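Long-range contact in major allergen Dau c 1 (Daucus carota, PDB 2WQL), which may bind abscisic acid or other small hydrophobic ligands in an internal pocket, as a pathogenesis-related plant-defence protein and food allergen of the Bet v 1 family: residues A3-S7 against T116-F120. The protein carries 4 engineered substitutions. Numbering follows the deposited sequence.
Sequences AQSHS and TTAIF. With P4C (O-acetaldehydyl-hexaethylene glycol), chain E.
H6 and A118 form the antiparallel hydrogen-bonded pair at the heart of this contact: A118 N reaches H6 O at 2.8 Å, almost straight at 178°, and H6 N returns to A118 O at 2.8 Å. Two residues along, F120 N bonds to Q4 O at 2.9 Å. The non-hydrogen-bonded pairs S5–I119 and S7–T117 flank H6–A118 on either side. This joins edge strand 5-12 to 112-122 in the Bet v 1 fold, whose sheet wraps round the long C-terminal helix 130-153.

On the inner face, with A118, the CD1–CE1 side of the F120 ring faces both Q4 and H6. Its CE1 edge meets H6 CB at 4.1 Å, and CD1 meets Q4 CG at 4.2 Å, the Q4 amide turned 55° from the ring. With CG anti to the backbone N (chi1 177°), the H6 imidazole swings toward helix 130-153, where NE2 bonds to D137; I133 of that helix touches all three side chains. Q4 OE1 takes V128 N. T116, from the pocket holding the hexaethylene glycol, touches its C8 through CG2, 3.5 Å away.

The other face carries S5, S7, T117 and I119. The chemistry thus differs by face: inside, ring and aliphatic packing pinned by two polar ends; outside, S5 OG and T117 OG1 bonded to carbonyls of A108 and P106 of the second subunit.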
loop_
_atom_site.group_PDB
_atom_site.type_symbol
_atom_site.label_atom_id
_atom_site.label_comp_id
_atom_site.label_asym_id
_atom_site.label_seq_id
_atom_site.Cartn_x
_atom_site.Cartn_y
_atom_site.Cartn_z
ATOM N N ALA A 3 7.377 7.615 -25.932
ATOM C CA ALA A 3 6.950 9.023 -25.586
ATOM C C ALA A 3 6.955 9.241 -24.078
ATOM O O ALA A 3 6.279 8.530 -23.349
ATOM C CB ALA A 3 5.568 9.348 -26.125
ATOM N N GLN A 4 7.699 10.248 -23.635
ATOM C CA GLN A 4 7.928 10.490 -22.212
ATOM C C GLN A 4 6.604 10.658 -21.493
ATOM O O GLN A 4 5.726 11.327 -21.982
ATOM C CB GLN A 4 8.808 11.741 -22.005
ATOM C CG GLN A 4 9.203 12.011 -20.566
ATOM C CD GLN A 4 10.052 13.265 -20.380
ATOM O OE1 GLN A 4 10.391 13.942 -21.335
ATOM N NE2 GLN A 4 10.390 13.573 -19.143
ATOM N N SER A 5 6.463 10.040 -20.329
ATOM C CA SER A 5 5.215 10.134 -19.588
ATOM C C SER A 5 5.424 10.218 -18.067
ATOM O O SER A 5 6.503 9.965 -17.557
ATOM C CB SER A 5 4.305 8.955 -19.944
ATOM O OG SER A 5 4.835 7.771 -19.401
ATOM N N HIS A 6 4.378 10.593 -17.353
ATOM C CA HIS A 6 4.470 10.741 -15.904
ATOM C C HIS A 6 3.102 10.600 -15.284
ATOM O O HIS A 6 2.098 10.988 -15.878
ATOM C CB HIS A 6 5.035 12.115 -15.557
ATOM C CG HIS A 6 5.102 12.395 -14.091
ATOM N ND1 HIS A 6 6.023 11.788 -13.259
ATOM C CD2 HIS A 6 4.373 13.229 -13.307
ATOM C CE1 HIS A 6 5.851 12.228 -12.022
ATOM N NE2 HIS A 6 4.855 13.103 -12.023
ATOM N N SER A 7 3.036 10.040 -14.091
ATOM C CA SER A 7 1.755 9.998 -13.432
ATOM C C SER A 7 1.792 10.606 -12.051
ATOM O O SER A 7 2.818 10.612 -11.390
ATOM C CB SER A 7 1.212 8.573 -13.386
ATOM O OG SER A 7 1.973 7.787 -12.504
ATOM N N THR A 116 -3.789 10.823 -12.549
ATOM C CA THR A 116 -3.537 11.536 -13.803
ATOM C C THR A 116 -2.283 11.015 -14.481
ATOM O O THR A 116 -1.255 10.841 -13.852
ATOM C CB THR A 116 -3.367 13.052 -13.597
ATOM O OG1 THR A 116 -4.494 13.557 -12.869
ATOM C CG2 THR A 116 -3.248 13.781 -14.952
ATOM N N THR A 117 -2.384 10.784 -15.778
ATOM C CA THR A 117 -1.245 10.423 -16.606
ATOM C C THR A 117 -1.021 11.546 -17.603
ATOM O O THR A 117 -1.945 11.958 -18.295
ATOM C CB THR A 117 -1.533 9.124 -17.398
ATOM O OG1 THR A 117 -1.749 8.050 -16.473
ATOM C CG2 THR A 117 -0.384 8.813 -18.355
ATOM N N ALA A 118 0.208 12.036 -17.660
ATOM C CA ALA A 118 0.607 13.069 -18.587
ATOM C C ALA A 118 1.597 12.462 -19.590
ATOM O O ALA A 118 2.540 11.738 -19.189
ATOM C CB ALA A 118 1.241 14.196 -17.834
ATOM N N ILE A 119 1.382 12.751 -20.881
ATOM C CA ILE A 119 2.273 12.307 -21.942
ATOM C C ILE A 119 2.802 13.530 -22.662
ATOM O O ILE A 119 2.020 14.326 -23.180
ATOM C CB ILE A 119 1.561 11.381 -22.921
ATOM C CG1 ILE A 119 0.987 10.166 -22.177
ATOM C CG2 ILE A 119 2.518 10.943 -24.019
ATOM C CD1 ILE A 119 0.051 9.324 -22.997
ATOM N N PHE A 120 4.129 13.683 -22.667
ATOM C CA PHE A 120 4.790 14.846 -23.255
ATOM C C PHE A 120 5.268 14.554 -24.681
ATOM O O PHE A 120 6.171 13.746 -24.896
ATOM C CB PHE A 120 5.991 15.276 -22.399
ATOM C CG PHE A 120 5.667 15.476 -20.950
ATOM C CD1 PHE A 120 5.871 14.463 -20.045
ATOM C CD2 PHE A 120 5.157 16.686 -20.496
ATOM C CE1 PHE A 120 5.576 14.644 -18.705
ATOM C CE2 PHE A 120 4.857 16.882 -19.162
ATOM C CZ PHE A 120 5.061 15.859 -18.265
HETATM O O1 P4C E . -10.543 21.141 -15.254
HETATM C C2 P4C E . -9.368 20.801 -15.377
HETATM C C3 P4C E . -8.856 19.491 -14.806
HETATM O O4 P4C E . -7.476 19.355 -15.189
HETATM C C5 P4C E . -6.902 18.029 -15.136
HETATM C C6 P4C E . -5.655 18.003 -16.031
HETATM O O7 P4C E . -4.471 18.242 -15.276
HETATM C C8 P4C E . -4.054 17.148 -14.429
HETATM C C9 P4C E . -3.748 17.559 -12.969
HETATM O O10 P4C E . -4.706 16.977 -12.051
HETATM C C11 P4C E . -4.824 17.662 -10.790
HETATM C C12 P4C E . -6.154 18.404 -10.674
HETATM O O13 P4C E . -5.934 19.813 -10.508
HETATM C C14 P4C E . -7.123 20.591 -10.319
HETATM C C15 P4C E . -7.766 20.948 -11.655
HETATM O O16 P4C E . -7.469 22.295 -12.030
HETATM C C17 P4C E . -7.431 22.531 -13.459
HETATM C C18 P4C E . -6.373 23.597 -13.827
HETATM O O19 P4C E . -5.906 23.487 -15.194
HETATM C C20 P4C E . -4.572 22.961 -15.347
HETATM C C21 P4C E . -4.438 22.212 -16.688
HETATM O O22 P4C E . -3.913 20.867 -16.580
#